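Long-range contacts in Endonuclease/exonuclease/phosphatase (Leptotrichia buccalis C-1013-b, PDB 3TEB), which probably hydrolyses phosphoester bonds, perhaps those of nucleic acids, as a magnesium-binding member of the DNase I-like superfamily: residues Y35-M40 with V95-R100; N157-L162 with L192-F197; N169-M174 with F232-L237; K243-N248 with G259-I264. One frame throughout, in Å; residues are numbered along the deposited sequence.

In the fold
Contacts 1 and 4 lie in one mixed sheet, joining strand 37-46 to 91-99 and strand 239-245 to 259-264; contact 3 pairs strands of the second sheet, and contact 2 packs a helix against a loop. The sheets meet where Val-37 and Ala-39 of contact 1 touch Met-174 of contact 3, consistent with the two-sheet sandwich of DNase I-like proteins. Contact 1 is the most buried, with apolar faces and one ionic end. Contact 3 adds an asparagine amide where strand 225-233 ends and contact 4 a glutamate within its strand, whereas partly buried contact 2 relies on aliphatic packing. Phe-197 and Ser-233 connect contacts 2 and 3 through their backbones, and Tyr-35 bridges 1 and 4.

Contact 1: residues Y35-M40 with V95-R100; sequences YDVIAM and VAVITR
Ile-38 and Ile-98 form the central hydrogen-bonded pair of two antiparallel strands, with N-to-C directions 167° apart. Each N-H meets the other's carbonyl at 2.8 Å (Ile-38 N to Ile-98 O, Ile-98 N to Ile-38 O), and Met-40 with Ala-96 repeats the reciprocal pattern. Beyond the last strand bond the carbonyl O of Asp-36 takes two donors, Arg-100 N and, at 3.0 Å, Thr-99 OG1. The hydroxyl gets there because it stands opposite the backbone N about the first torsion (chi1 -178°).

The ionic pair is looser. Asp-36 OD1 lies over one face of the Arg-100 guanidinium, 3.4 Å from NH1, with the planes 43° apart; no N-H points at it, so the attraction is of charge alone. The directed bonds of these groups go elsewhere, NH1 to Gln-34 O, OD1 to His-101 NE2 and OD2 to Lys-5 N. A leucine in place of Arg-100 would probably leave Gln-34 O without this donor and Asp-36 without the positive charge beside it.

Apolar contacts occupy both faces. Ile-38 and Ile-98 run side by side, CB to CB 4.0 Å, while the selenomethionine Met-40 bends at its third torsion to bring CE within 4.0 Å of Ala-96 CB and against Ile-98. On the other face Val-37 CG1 meets Val-97 CG1 at 3.9 Å.

Helix 61-69 covers Met-40 and Ile-98 through Ala-62, Leu-65 and Leu-66; strand 135-143 of the second sheet packs Phe-139 and Ser-141 against Val-37, Ala-39 and Val-97, and strand 4-10 continues the sheet beside 37-46.

Contact 2: residues N157-L162 with L192-F197; sequences NIQTIL and LSQGLF
Ile-158, on helix 154-162, presses its CG2 methyl against Gln-194, 3.7 Å from CB, the two side chains crossing at about a right angle. The same methyl lies 4.1 Å from Leu-196 CD1, so one branch of the isoleucine serves both Gln-194 and Leu-196. One turn further along the helix the two branches of a leucine divide: Leu-162 CD1 sits 3.5 Å from Gln-194 O, while Leu-162 CD2 approaches Leu-196 CD2 at 4.3 Å. These are van der Waals contacts, methyl to methyl or methylene except for CD1 against the carbonyl oxygen.

A second shell fixes these partners. Gln-194 bends at its second torsion (chi2 -59°), which carries its amide back toward helix 185-192, where NE2 bonds to Asn-190 O. Behind it, Leu-192 O accepts both Gly-195 N (2.9 Å) and Leu-196 N (3.1 Å). Gly-195 then leaves helical geometry with a positive phi of 92°, and the chain turns to bring Leu-196 inward, where it also packs on Ile-191 and Phe-232. On the opposing helix, Leu-162 rests on Leu-173, and its carbonyl O bonds to Lys-171 NZ.

Such a glycine of positive phi is a common way to end a helix. Here the turn brings the end of helix 185-192 against helix 154-162; helix 154-162 packs on strand 170-174 and helix 185-192 on strand 225-233, as the outer helical layer does in the DNase I-like sandwich.

Contact 3: residues N169-M174 with F232-L237; sequences NLKILM and FSNKEL
Asn-234 uses both ends of its amide to hold the backbone of Asn-169 and Lys-171. ND2 donates to Asn-169 O at 2.8 Å, with the acceptor close to the amide plane, and OD1 accepts Lys-171 N at 2.7 Å from a donor 51° above its carbonyl plane. The first torsion (chi1 65°) puts CG between backbone N and carbonyl carbon, letting the amide meet the strand while Asn-234 N still reaches Lys-171 O. An alanine here is likely to leave Asn-169 O and Lys-171 N without these bonds, and the turn after strand 225-233 less firmly held to 169-171.

The backbone pairing continues with Leu-173 and Phe-232, 3.0 Å for both N to O bonds. This antiparallel pairing belongs to the second sheet of the DNase I-like sandwich, and its side chains are buried. The Phe-232 ring stands edge-to-face with Phe-177 and packs on Ile-191 and Leu-192; the other side turns Ile-172 toward Ile-6. There Leu-237 CD2 touches Leu-170 CD1 at 4.0 Å and Leu-237 CD1 lies 4.1 Å from Ile-172 CD1.

The solvent side belongs to the partly exposed Lys-235, which lays CE 3.8 Å from Leu-170 CB on the way to Ser-168 O, where its NZ bonds. Ser-233 OG donates to Lys-235 O, holding the turn that leaves the strand.

Contact 4: residues K243-N248 with G259-I264; sequences KVIFNN and GIEVKI
The carboxylate of Glu-261 lies beside Ile-245, its OE2 3.8 Å from CD1, in a contact of oxygen with methyl. The other flat group, the ring of Phe-246, has Ile-245 CG1 over the centre of one face, 3.8 Å above the plane, and also touches Leu-26 and Thr-29 of helix 19-33. Ile-245 thus has the carboxylate near the end of its chain and the ring against its CG1, an arrangement helped by CG1 lying opposite the backbone N (chi1 -175°).

Glu-261 and Ile-245 belong to an antiparallel strand pair in the first sheet of the DNase I-like sandwich, where strand 259-264 runs between 4-10 and 239-245, and Phe-246 follows directly after the pair. The short axes approach to 4.5 Å at 139°, strongly twisted for neighbouring strands. The loop joining them carries Asp-256, which has been seen to bind magnesium, with its side chain about 10 Å from Gly-259.

Lys-243 and Glu-261 bond reciprocally through their backbones, N to O 2.9 Å both ways, and Ile-245 pairs likewise with Gly-259. A CB built on Gly-259 would probably lie close to both neighbours, 3.5 Å from Ile-245 CG2 and 3.6 Å from Phe-246 CD2. On the other face Val-244 CG1 lies 3.5 Å from Gly-259 O.

Glu-261 finds its main polar partner outside the pair, OE1 forming a salt bridge with Lys-33 NZ, while its OE2 accepts a weak bond from Asn-250 ND2.

Contact 1: residues Y35-M40 with V95-R100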
loop_
_atom_site.group_PDB
_atom_site.type_symbol
_atom_site.label_atom_id
_atom_site.label_comp_id
_atom_site.label_asym_id
_atom_site.label_seq_id
_atom_site.Cartn_x
_atom_site.Cartn_y
_atom_site.Cartn_z
ATOM N N TYR A 35 -6.926 5.970 11.082
ATOM C CA TYR A 35 -6.123 4.784 10.803
ATOM C C TYR A 35 -4.747 4.832 11.472
ATOM O O TYR A 35 -4.125 5.891 11.564
ATOM C CB TYR A 35 -5.949 4.594 9.296
ATOM C CG TYR A 35 -7.228 4.322 8.542
ATOM C CD1 TYR A 35 -7.908 3.112 8.697
ATOM C CD2 TYR A 35 -7.751 5.263 7.659
ATOM C CE1 TYR A 35 -9.084 2.854 8.001
ATOM C CE2 TYR A 35 -8.917 5.015 6.954
ATOM C CZ TYR A 35 -9.580 3.809 7.132
ATOM O OH TYR A 35 -10.744 3.555 6.442
ATOM N N ASP A 36 -4.282 3.682 11.939
ATOM C CA ASP A 36 -2.962 3.594 12.530
ATOM C C ASP A 36 -1.898 3.633 11.456
ATOM O O ASP A 36 -0.849 4.258 11.632
ATOM C CB ASP A 36 -2.809 2.312 13.337
ATOM C CG ASP A 36 -3.727 2.269 14.541
ATOM O OD1 ASP A 36 -3.234 2.511 15.666
ATOM O OD2 ASP A 36 -4.940 2.004 14.364
ATOM N N VAL A 37 -2.158 2.955 10.343
ATOM C CA VAL A 37 -1.173 2.862 9.267
ATOM C C VAL A 37 -1.847 2.940 7.897
ATOM O O VAL A 37 -2.774 2.184 7.622
ATOM C CB VAL A 37 -0.358 1.545 9.374
ATOM C CG1 VAL A 37 0.519 1.342 8.143
ATOM C CG2 VAL A 37 0.476 1.519 10.651
ATOM N N ILE A 38 -1.386 3.852 7.047
ATOM C CA ILE A 38 -1.862 3.915 5.669
ATOM C C ILE A 38 -0.746 3.515 4.714
ATOM O O ILE A 38 0.344 4.099 4.747
ATOM C CB ILE A 38 -2.359 5.309 5.299
ATOM C CG1 ILE A 38 -3.570 5.705 6.150
ATOM C CG2 ILE A 38 -2.737 5.355 3.825
ATOM C CD1 ILE A 38 -3.238 6.595 7.321
ATOM N N ALA A 39 -1.004 2.511 3.880
ATOM C CA ALA A 39 -0.028 2.096 2.875
ATOM C C ALA A 39 -0.501 2.573 1.503
ATOM O O ALA A 39 -1.650 2.374 1.137
ATOM C CB ALA A 39 0.171 0.586 2.902
HETATM N N MSE A 40 0.377 3.227 0.752
HETATM C CA MSE A 40 0.010 3.809 -0.537
HETATM C C MSE A 40 0.977 3.418 -1.639
HETATM O O MSE A 40 2.205 3.379 -1.421
HETATM C CB MSE A 40 -0.039 5.318 -0.427
HETATM C CG MSE A 40 -1.244 5.810 0.311
HETATM SE SE MSE A 40 -1.197 7.744 0.449
HETATM C CE MSE A 40 0.349 7.887 1.631
ATOM N N VAL A 95 6.264 4.467 -3.428
ATOM C CA VAL A 95 5.264 3.992 -2.493
ATOM C C VAL A 95 5.449 4.783 -1.236
ATOM O O VAL A 95 6.500 5.392 -1.048
ATOM C CB VAL A 95 5.415 2.487 -2.184
ATOM C CG1 VAL A 95 4.962 1.646 -3.368
ATOM C CG2 VAL A 95 6.842 2.147 -1.819
ATOM N N ALA A 96 4.434 4.800 -0.380
ATOM C CA ALA A 96 4.568 5.504 0.883
ATOM C C ALA A 96 3.833 4.803 2.007
ATOM O O ALA A 96 3.049 3.879 1.773
ATOM C CB ALA A 96 4.113 6.926 0.752
ATOM N N VAL A 97 4.123 5.223 3.232
ATOM C CA VAL A 97 3.382 4.789 4.400
ATOM C C VAL A 97 3.136 6.031 5.230
ATOM O O VAL A 97 4.050 6.820 5.450
ATOM C CB VAL A 97 4.198 3.802 5.265
ATOM C CG1 VAL A 97 3.425 3.438 6.512
ATOM C CG2 VAL A 97 4.563 2.544 4.492
ATOM N N ILE A 98 1.905 6.228 5.669
ATOM C CA ILE A 98 1.616 7.268 6.655
ATOM C C ILE A 98 1.307 6.590 7.984
ATOM O O ILE A 98 0.724 5.498 8.004
ATOM C CB ILE A 98 0.388 8.111 6.274
ATOM C CG1 ILE A 98 0.516 8.702 4.859
ATOM C CG2 ILE A 98 0.147 9.193 7.310
ATOM C CD1 ILE A 98 1.527 9.826 4.705
ATOM N N THR A 99 1.683 7.215 9.096
ATOM C CA THR A 99 1.374 6.608 10.379
ATOM C C THR A 99 1.107 7.588 11.497
ATOM O O THR A 99 1.700 8.658 11.544
ATOM C CB THR A 99 2.407 5.498 10.796
ATOM O OG1 THR A 99 2.001 4.918 12.044
ATOM C CG2 THR A 99 3.838 6.021 10.890
ATOM N N ARG A 100 0.192 7.183 12.375
ATOM C CA ARG A 100 -0.152 7.856 13.624
ATOM C C ARG A 100 0.913 7.648 14.694
ATOM O O ARG A 100 1.008 8.440 15.645
ATOM C CB ARG A 100 -1.427 7.240 14.168
ATOM C CG ARG A 100 -2.626 8.098 14.172
ATOM C CD ARG A 100 -3.841 7.267 14.536
ATOM N NE ARG A 100 -3.768 6.763 15.907
ATOM C CZ ARG A 100 -4.494 5.756 16.395
ATOM N NH1 ARG A 100 -5.370 5.119 15.634
ATOM N NH2 ARG A 100 -4.330 5.372 17.654
HETATM O O HOH W 1 -7.141 2.347 15.262
#

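Contact 2: residues N157-L162 with L192-F197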
loop_
_atom_site.group_PDB
_atom_site.type_symbol
_atom_site.label_atom_id
_atom_site.label_comp_id
_atom_site.label_asym_id
_atom_site.label_seq_id
_atom_site.Cartn_x
_atom_site.Cartn_y
_atom_site.Cartn_z
ATOM N N ASN A 157 10.958 -12.287 -5.380
ATOM C CA ASN A 157 10.760 -10.922 -4.913
ATOM C C ASN A 157 10.147 -10.875 -3.520
ATOM O O ASN A 157 10.632 -10.140 -2.643
ATOM C CB ASN A 157 9.911 -10.129 -5.907
ATOM C CG ASN A 157 10.611 -9.917 -7.241
ATOM O OD1 ASN A 157 11.792 -10.226 -7.396
ATOM N ND2 ASN A 157 9.878 -9.389 -8.215
ATOM N N ILE A 158 9.096 -11.667 -3.317
ATOM C CA ILE A 158 8.459 -11.746 -2.012
ATOM C C ILE A 158 9.447 -12.276 -0.961
ATOM O O ILE A 158 9.516 -11.745 0.154
ATOM C CB ILE A 158 7.142 -12.554 -2.055
ATOM C CG1 ILE A 158 6.068 -11.749 -2.786
ATOM C CG2 ILE A 158 6.662 -12.899 -0.643
ATOM C CD1 ILE A 158 4.801 -12.486 -3.025
ATOM N N GLN A 159 10.229 -13.291 -1.331
ATOM C CA GLN A 159 11.294 -13.784 -0.465
ATOM C C GLN A 159 12.277 -12.661 -0.064
ATOM O O GLN A 159 12.670 -12.569 1.099
ATOM C CB GLN A 159 12.026 -14.973 -1.102
ATOM C CG GLN A 159 11.286 -16.309 -1.023
ATOM C CD GLN A 159 10.848 -16.700 0.410
ATOM O OE1 GLN A 159 9.688 -17.067 0.636
ATOM N NE2 GLN A 159 11.779 -16.626 1.372
ATOM N N THR A 160 12.655 -11.797 -1.006
ATOM C CA THR A 160 13.469 -10.632 -0.663
ATOM C C THR A 160 12.807 -9.757 0.406
ATOM O O THR A 160 13.469 -9.341 1.348
ATOM C CB THR A 160 13.796 -9.774 -1.895
ATOM O OG1 THR A 160 14.437 -10.584 -2.874
ATOM C CG2 THR A 160 14.716 -8.618 -1.534
ATOM N N ILE A 161 11.515 -9.467 0.261
ATOM C CA ILE A 161 10.831 -8.655 1.261
ATOM C C ILE A 161 10.924 -9.358 2.618
ATOM O O ILE A 161 11.399 -8.781 3.611
ATOM C CB ILE A 161 9.356 -8.363 0.876
ATOM C CG1 ILE A 161 9.293 -7.498 -0.388
ATOM C CG2 ILE A 161 8.626 -7.656 2.006
ATOM C CD1 ILE A 161 7.908 -7.450 -1.066
ATOM N N LEU A 162 10.515 -10.626 2.636
ATOM C CA LEU A 162 10.434 -11.387 3.880
ATOM C C LEU A 162 11.777 -11.599 4.545
ATOM O O LEU A 162 11.833 -11.721 5.759
ATOM C CB LEU A 162 9.709 -12.719 3.683
ATOM C CG LEU A 162 8.210 -12.570 3.408
ATOM C CD1 LEU A 162 7.620 -13.873 2.926
ATOM C CD2 LEU A 162 7.454 -12.035 4.613
ATOM N N LEU A 192 0.886 -17.108 -1.491
ATOM C CA LEU A 192 0.728 -17.692 -0.152
ATOM C C LEU A 192 1.776 -18.756 0.189
ATOM O O LEU A 192 2.200 -18.848 1.338
ATOM C CB LEU A 192 -0.686 -18.248 0.038
ATOM C CG LEU A 192 -1.875 -17.308 -0.225
ATOM C CD1 LEU A 192 -3.160 -18.107 -0.351
ATOM C CD2 LEU A 192 -2.019 -16.209 0.836
ATOM N N SER A 193 2.194 -19.537 -0.812
ATOM C CA SER A 193 3.306 -20.504 -0.692
ATOM C C SER A 193 4.557 -19.905 -0.072
ATOM O O SER A 193 5.423 -20.640 0.377
ATOM C CB SER A 193 3.730 -21.052 -2.063
ATOM O OG SER A 193 2.638 -21.549 -2.802
ATOM N N GLN A 194 4.672 -18.581 -0.086
ATOM C CA GLN A 194 5.863 -17.915 0.424
ATOM C C GLN A 194 5.830 -17.776 1.947
ATOM O O GLN A 194 6.737 -17.216 2.555
ATOM C CB GLN A 194 6.038 -16.564 -0.263
ATOM C CG GLN A 194 5.973 -16.642 -1.787
ATOM C CD GLN A 194 7.034 -17.550 -2.397
ATOM O OE1 GLN A 194 8.166 -17.628 -1.908
ATOM N NE2 GLN A 194 6.674 -18.230 -3.480
ATOM N N GLY A 195 4.787 -18.325 2.558
ATOM C CA GLY A 195 4.607 -18.247 4.000
ATOM C C GLY A 195 3.778 -17.037 4.364
ATOM O O GLY A 195 4.135 -16.282 5.271
ATOM N N LEU A 196 2.665 -16.863 3.651
ATOM C CA LEU A 196 1.806 -15.706 3.824
ATOM C C LEU A 196 0.364 -16.078 4.099
ATOM O O LEU A 196 -0.169 -17.025 3.517
ATOM C CB LEU A 196 1.876 -14.818 2.596
ATOM C CG LEU A 196 3.145 -13.982 2.475
ATOM C CD1 LEU A 196 3.057 -13.107 1.248
ATOM C CD2 LEU A 196 3.357 -13.130 3.711
ATOM N N PHE A 197 -0.254 -15.312 4.993
ATOM C CA PHE A 197 -1.666 -15.447 5.322
ATOM C C PHE A 197 -2.430 -14.212 4.836
ATOM O O PHE A 197 -1.980 -13.079 5.006
ATOM C CB PHE A 197 -1.845 -15.637 6.830
ATOM C CG PHE A 197 -1.162 -16.865 7.377
ATOM C CD1 PHE A 197 -1.869 -18.049 7.557
ATOM C CD2 PHE A 197 0.191 -16.840 7.716
ATOM C CE1 PHE A 197 -1.241 -19.191 8.066
ATOM C CE2 PHE A 197 0.826 -17.980 8.221
ATOM C CZ PHE A 197 0.107 -19.151 8.396
#

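Contact 3: residues N169-M174 with F232-L237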
loop_
_atom_site.group_PDB
_atom_site.type_symbol
_atom_site.label_atom_id
_atom_site.label_comp_id
_atom_site.label_asym_id
_atom_site.label_seq_id
_atom_site.Cartn_x
_atom_site.Cartn_y
_atom_site.Cartn_z
ATOM N N ASN A 169 9.558 -11.262 13.909
ATOM C CA ASN A 169 8.585 -10.196 14.062
ATOM C C ASN A 169 7.357 -10.434 13.223
ATOM O O ASN A 169 7.439 -11.056 12.162
ATOM C CB ASN A 169 9.203 -8.868 13.654
ATOM C CG ASN A 169 9.831 -8.157 14.802
ATOM O OD1 ASN A 169 9.933 -8.710 15.888
ATOM N ND2 ASN A 169 10.252 -6.916 14.584
ATOM N N LEU A 170 6.222 -9.931 13.695
ATOM C CA LEU A 170 5.036 -9.894 12.863
ATOM C C LEU A 170 5.305 -8.940 11.715
ATOM O O LEU A 170 5.658 -7.771 11.919
ATOM C CB LEU A 170 3.810 -9.448 13.657
ATOM C CG LEU A 170 2.505 -9.182 12.907
ATOM C CD1 LEU A 170 2.012 -10.426 12.198
ATOM C CD2 LEU A 170 1.458 -8.679 13.869
ATOM N N LYS A 171 5.174 -9.466 10.506
ATOM C CA LYS A 171 5.383 -8.689 9.300
ATOM C C LYS A 171 4.042 -8.561 8.611
ATOM O O LYS A 171 3.392 -9.571 8.316
ATOM C CB LYS A 171 6.412 -9.366 8.395
ATOM C CG LYS A 171 7.814 -9.212 8.910
ATOM C CD LYS A 171 8.824 -10.112 8.241
ATOM C CE LYS A 171 10.112 -10.018 9.038
ATOM N NZ LYS A 171 11.318 -10.397 8.295
ATOM N N ILE A 172 3.601 -7.321 8.405
ATOM C CA ILE A 172 2.350 -7.053 7.685
ATOM C C ILE A 172 2.660 -6.340 6.381
ATOM O O ILE A 172 3.345 -5.316 6.335
ATOM C CB ILE A 172 1.303 -6.322 8.546
ATOM C CG1 ILE A 172 0.765 -7.291 9.595
ATOM C CG2 ILE A 172 0.162 -5.816 7.685
ATOM C CD1 ILE A 172 0.049 -6.633 10.728
ATOM N N LEU A 173 2.128 -6.908 5.318
ATOM C CA LEU A 173 2.664 -6.697 4.003
ATOM C C LEU A 173 1.515 -6.292 3.076
ATOM O O LEU A 173 0.706 -7.117 2.683
ATOM C CB LEU A 173 3.332 -8.006 3.615
ATOM C CG LEU A 173 4.377 -8.076 2.538
ATOM C CD1 LEU A 173 5.405 -9.100 2.917
ATOM C CD2 LEU A 173 3.634 -8.462 1.272
HETATM N N MSE A 174 1.455 -4.996 2.763
HETATM C CA MSE A 174 0.275 -4.327 2.181
HETATM C C MSE A 174 0.496 -3.785 0.768
HETATM O O MSE A 174 1.514 -3.136 0.486
HETATM C CB MSE A 174 -0.114 -3.127 3.050
HETATM C CG MSE A 174 -0.514 -3.437 4.469
HETATM SE SE MSE A 174 -0.521 -1.827 5.578
HETATM C CE MSE A 174 1.381 -1.644 5.751
ATOM N N PHE A 232 -1.441 -9.007 3.435
ATOM C CA PHE A 232 -0.919 -10.300 3.857
ATOM C C PHE A 232 -0.229 -10.184 5.203
ATOM O O PHE A 232 0.133 -9.090 5.645
ATOM C CB PHE A 232 0.090 -10.846 2.839
ATOM C CG PHE A 232 -0.497 -11.145 1.493
ATOM C CD1 PHE A 232 -1.448 -12.147 1.337
ATOM C CD2 PHE A 232 -0.083 -10.440 0.373
ATOM C CE1 PHE A 232 -1.996 -12.423 0.082
ATOM C CE2 PHE A 232 -0.615 -10.712 -0.880
ATOM C CZ PHE A 232 -1.577 -11.703 -1.026
ATOM N N SER A 233 -0.016 -11.336 5.827
ATOM C CA SER A 233 0.574 -11.438 7.144
ATOM C C SER A 233 1.515 -12.641 7.136
ATOM O O SER A 233 1.258 -13.608 6.418
ATOM C CB SER A 233 -0.551 -11.664 8.149
ATOM O OG SER A 233 -0.101 -11.485 9.476
ATOM N N ASN A 234 2.597 -12.593 7.917
ATOM C CA ASN A 234 3.513 -13.738 8.026
ATOM C C ASN A 234 3.116 -14.678 9.142
ATOM O O ASN A 234 3.707 -15.738 9.311
ATOM C CB ASN A 234 4.958 -13.282 8.228
ATOM C CG ASN A 234 5.169 -12.554 9.541
ATOM O OD1 ASN A 234 4.252 -11.932 10.080
ATOM N ND2 ASN A 234 6.391 -12.608 10.052
ATOM N N LYS A 235 2.122 -14.257 9.913
ATOM C CA LYS A 235 1.583 -15.035 11.010
ATOM C C LYS A 235 0.075 -15.001 10.888
ATOM O O LYS A 235 -0.478 -14.107 10.253
ATOM C CB LYS A 235 1.964 -14.419 12.358
ATOM C CG LYS A 235 3.453 -14.276 12.669
ATOM C CD LYS A 235 3.605 -14.000 14.155
ATOM C CE LYS A 235 4.741 -13.056 14.479
ATOM N NZ LYS A 235 6.056 -13.726 14.610
ATOM N N GLU A 236 -0.590 -15.967 11.517
ATOM C CA GLU A 236 -2.047 -15.985 11.596
ATOM C C GLU A 236 -2.508 -14.933 12.592
ATOM O O GLU A 236 -1.915 -14.771 13.648
ATOM C CB GLU A 236 -2.535 -17.357 12.032
ATOM C CG GLU A 236 -3.782 -17.825 11.313
ATOM C CD GLU A 236 -3.947 -19.341 11.366
ATOM O OE1 GLU A 236 -2.961 -20.046 11.692
ATOM O OE2 GLU A 236 -5.062 -19.835 11.082
ATOM N N LEU A 237 -3.565 -14.215 12.244
ATOM C CA LEU A 237 -4.014 -13.084 13.039
ATOM C C LEU A 237 -5.485 -13.174 13.379
ATOM O O LEU A 237 -6.243 -13.908 12.738
ATOM C CB LEU A 237 -3.767 -11.776 12.284
ATOM C CG LEU A 237 -2.328 -11.303 12.143
ATOM C CD1 LEU A 237 -2.309 -9.910 11.584
ATOM C CD2 LEU A 237 -1.638 -11.349 13.496
#

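Contact 4: residues K243-N248 with G259-I264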
loop_
_atom_site.group_PDB
_atom_site.type_symbol
_atom_site.label_atom_id
_atom_site.label_comp_id
_atom_site.label_asym_id
_atom_site.label_seq_id
_atom_site.Cartn_x
_atom_site.Cartn_y
_atom_site.Cartn_z
ATOM N N LYS A 243 -13.076 -4.741 4.901
ATOM C CA LYS A 243 -13.948 -4.110 3.913
ATOM C C LYS A 243 -13.182 -3.416 2.790
ATOM O O LYS A 243 -12.038 -2.989 2.972
ATOM C CB LYS A 243 -14.926 -3.126 4.576
ATOM C CG LYS A 243 -15.938 -3.773 5.506
ATOM C CD LYS A 243 -16.455 -5.126 4.955
ATOM C CE LYS A 243 -17.238 -5.952 5.988
ATOM N NZ LYS A 243 -18.640 -5.490 6.099
ATOM N N VAL A 244 -13.824 -3.314 1.629
ATOM C CA VAL A 244 -13.341 -2.458 0.563
ATOM C C VAL A 244 -13.865 -1.053 0.844
ATOM O O VAL A 244 -14.929 -0.896 1.441
ATOM C CB VAL A 244 -13.780 -2.970 -0.822
ATOM C CG1 VAL A 244 -13.311 -2.032 -1.929
ATOM C CG2 VAL A 244 -13.225 -4.367 -1.056
ATOM N N ILE A 245 -13.097 -0.047 0.446
ATOM C CA ILE A 245 -13.459 1.348 0.659
ATOM C C ILE A 245 -13.111 2.183 -0.592
ATOM O O ILE A 245 -12.249 1.783 -1.407
ATOM C CB ILE A 245 -12.823 1.905 1.967
ATOM C CG1 ILE A 245 -13.291 3.327 2.248
ATOM C CG2 ILE A 245 -11.311 1.824 1.924
ATOM C CD1 ILE A 245 -13.040 3.775 3.656
ATOM N N PHE A 246 -13.797 3.321 -0.739
ATOM C CA PHE A 246 -13.670 4.231 -1.894
ATOM C C PHE A 246 -14.130 3.573 -3.180
ATOM O O PHE A 246 -13.402 3.555 -4.170
ATOM C CB PHE A 246 -12.245 4.786 -2.045
ATOM C CG PHE A 246 -11.701 5.398 -0.795
ATOM C CD1 PHE A 246 -12.401 6.396 -0.132
ATOM C CD2 PHE A 246 -10.485 4.977 -0.276
ATOM C CE1 PHE A 246 -11.900 6.961 1.034
ATOM C CE2 PHE A 246 -9.973 5.537 0.887
ATOM C CZ PHE A 246 -10.677 6.532 1.545
ATOM N N ASN A 247 -15.347 3.044 -3.152
ATOM C CA ASN A 247 -15.899 2.295 -4.268
ATOM C C ASN A 247 -17.319 2.758 -4.598
ATOM O O ASN A 247 -18.132 1.985 -5.110
ATOM C CB ASN A 247 -15.901 0.812 -3.915
ATOM C CG ASN A 247 -16.790 0.496 -2.721
ATOM O OD1 ASN A 247 -17.257 1.391 -2.017
ATOM N ND2 ASN A 247 -17.029 -0.784 -2.491
ATOM N N ASN A 248 -17.596 4.025 -4.289
ATOM C CA ASN A 248 -18.939 4.640 -4.348
ATOM C C ASN A 248 -20.042 3.958 -3.538
ATOM O O ASN A 248 -21.202 4.386 -3.601
ATOM C CB ASN A 248 -19.393 4.931 -5.787
ATOM C CG ASN A 248 -18.611 6.072 -6.425
ATOM O OD1 ASN A 248 -18.161 7.003 -5.747
ATOM N ND2 ASN A 248 -18.446 6.003 -7.740
ATOM N N GLY A 259 -9.714 0.942 -2.178
ATOM C CA GLY A 259 -8.819 0.643 -1.064
ATOM C C GLY A 259 -9.353 -0.465 -0.186
ATOM O O GLY A 259 -10.551 -0.744 -0.203
ATOM N N ILE A 260 -8.463 -1.100 0.572
ATOM C CA ILE A 260 -8.841 -2.114 1.551
ATOM C C ILE A 260 -8.593 -1.570 2.936
ATOM O O ILE A 260 -7.569 -0.940 3.213
ATOM C CB ILE A 260 -8.050 -3.432 1.383
ATOM C CG1 ILE A 260 -8.399 -4.111 0.068
ATOM C CG2 ILE A 260 -8.343 -4.401 2.518
ATOM C CD1 ILE A 260 -7.433 -5.197 -0.284
ATOM N N GLU A 261 -9.549 -1.854 3.798
ATOM C CA GLU A 261 -9.590 -1.335 5.129
ATOM C C GLU A 261 -9.801 -2.534 6.061
ATOM O O GLU A 261 -10.816 -3.226 5.984
ATOM C CB GLU A 261 -10.742 -0.346 5.186
ATOM C CG GLU A 261 -11.079 0.208 6.542
ATOM C CD GLU A 261 -12.530 0.712 6.632
ATOM O OE1 GLU A 261 -12.895 1.249 7.711
ATOM O OE2 GLU A 261 -13.303 0.561 5.645
ATOM N N VAL A 262 -8.830 -2.783 6.935
ATOM C CA VAL A 262 -8.789 -4.001 7.744
ATOM C C VAL A 262 -8.671 -3.661 9.229
ATOM O O VAL A 262 -7.913 -2.761 9.603
ATOM C CB VAL A 262 -7.589 -4.892 7.302
ATOM C CG1 VAL A 262 -7.272 -5.941 8.324
ATOM C CG2 VAL A 262 -7.878 -5.556 5.977
ATOM N N LYS A 263 -9.420 -4.377 10.066
ATOM C CA LYS A 263 -9.323 -4.216 11.521
ATOM C C LYS A 263 -8.701 -5.455 12.208
ATOM O O LYS A 263 -9.206 -6.567 12.075
ATOM C CB LYS A 263 -10.695 -3.866 12.112
ATOM C CG LYS A 263 -10.636 -3.344 13.542
ATOM C CD LYS A 263 -12.024 -3.267 14.168
ATOM C CE LYS A 263 -11.948 -3.431 15.689
ATOM N NZ LYS A 263 -13.248 -3.902 16.279
ATOM N N ILE A 264 -7.595 -5.250 12.924
ATOM C CA ILE A 264 -6.876 -6.335 13.608
ATOM C C ILE A 264 -6.847 -6.074 15.103
ATOM O O ILE A 264 -6.633 -4.942 15.529
ATOM C CB ILE A 264 -5.370 -6.419 13.201
ATOM C CG1 ILE A 264 -5.106 -5.982 11.747
ATOM C CG2 ILE A 264 -4.786 -7.803 13.564
ATOM C CD1 ILE A 264 -5.099 -7.092 10.723
#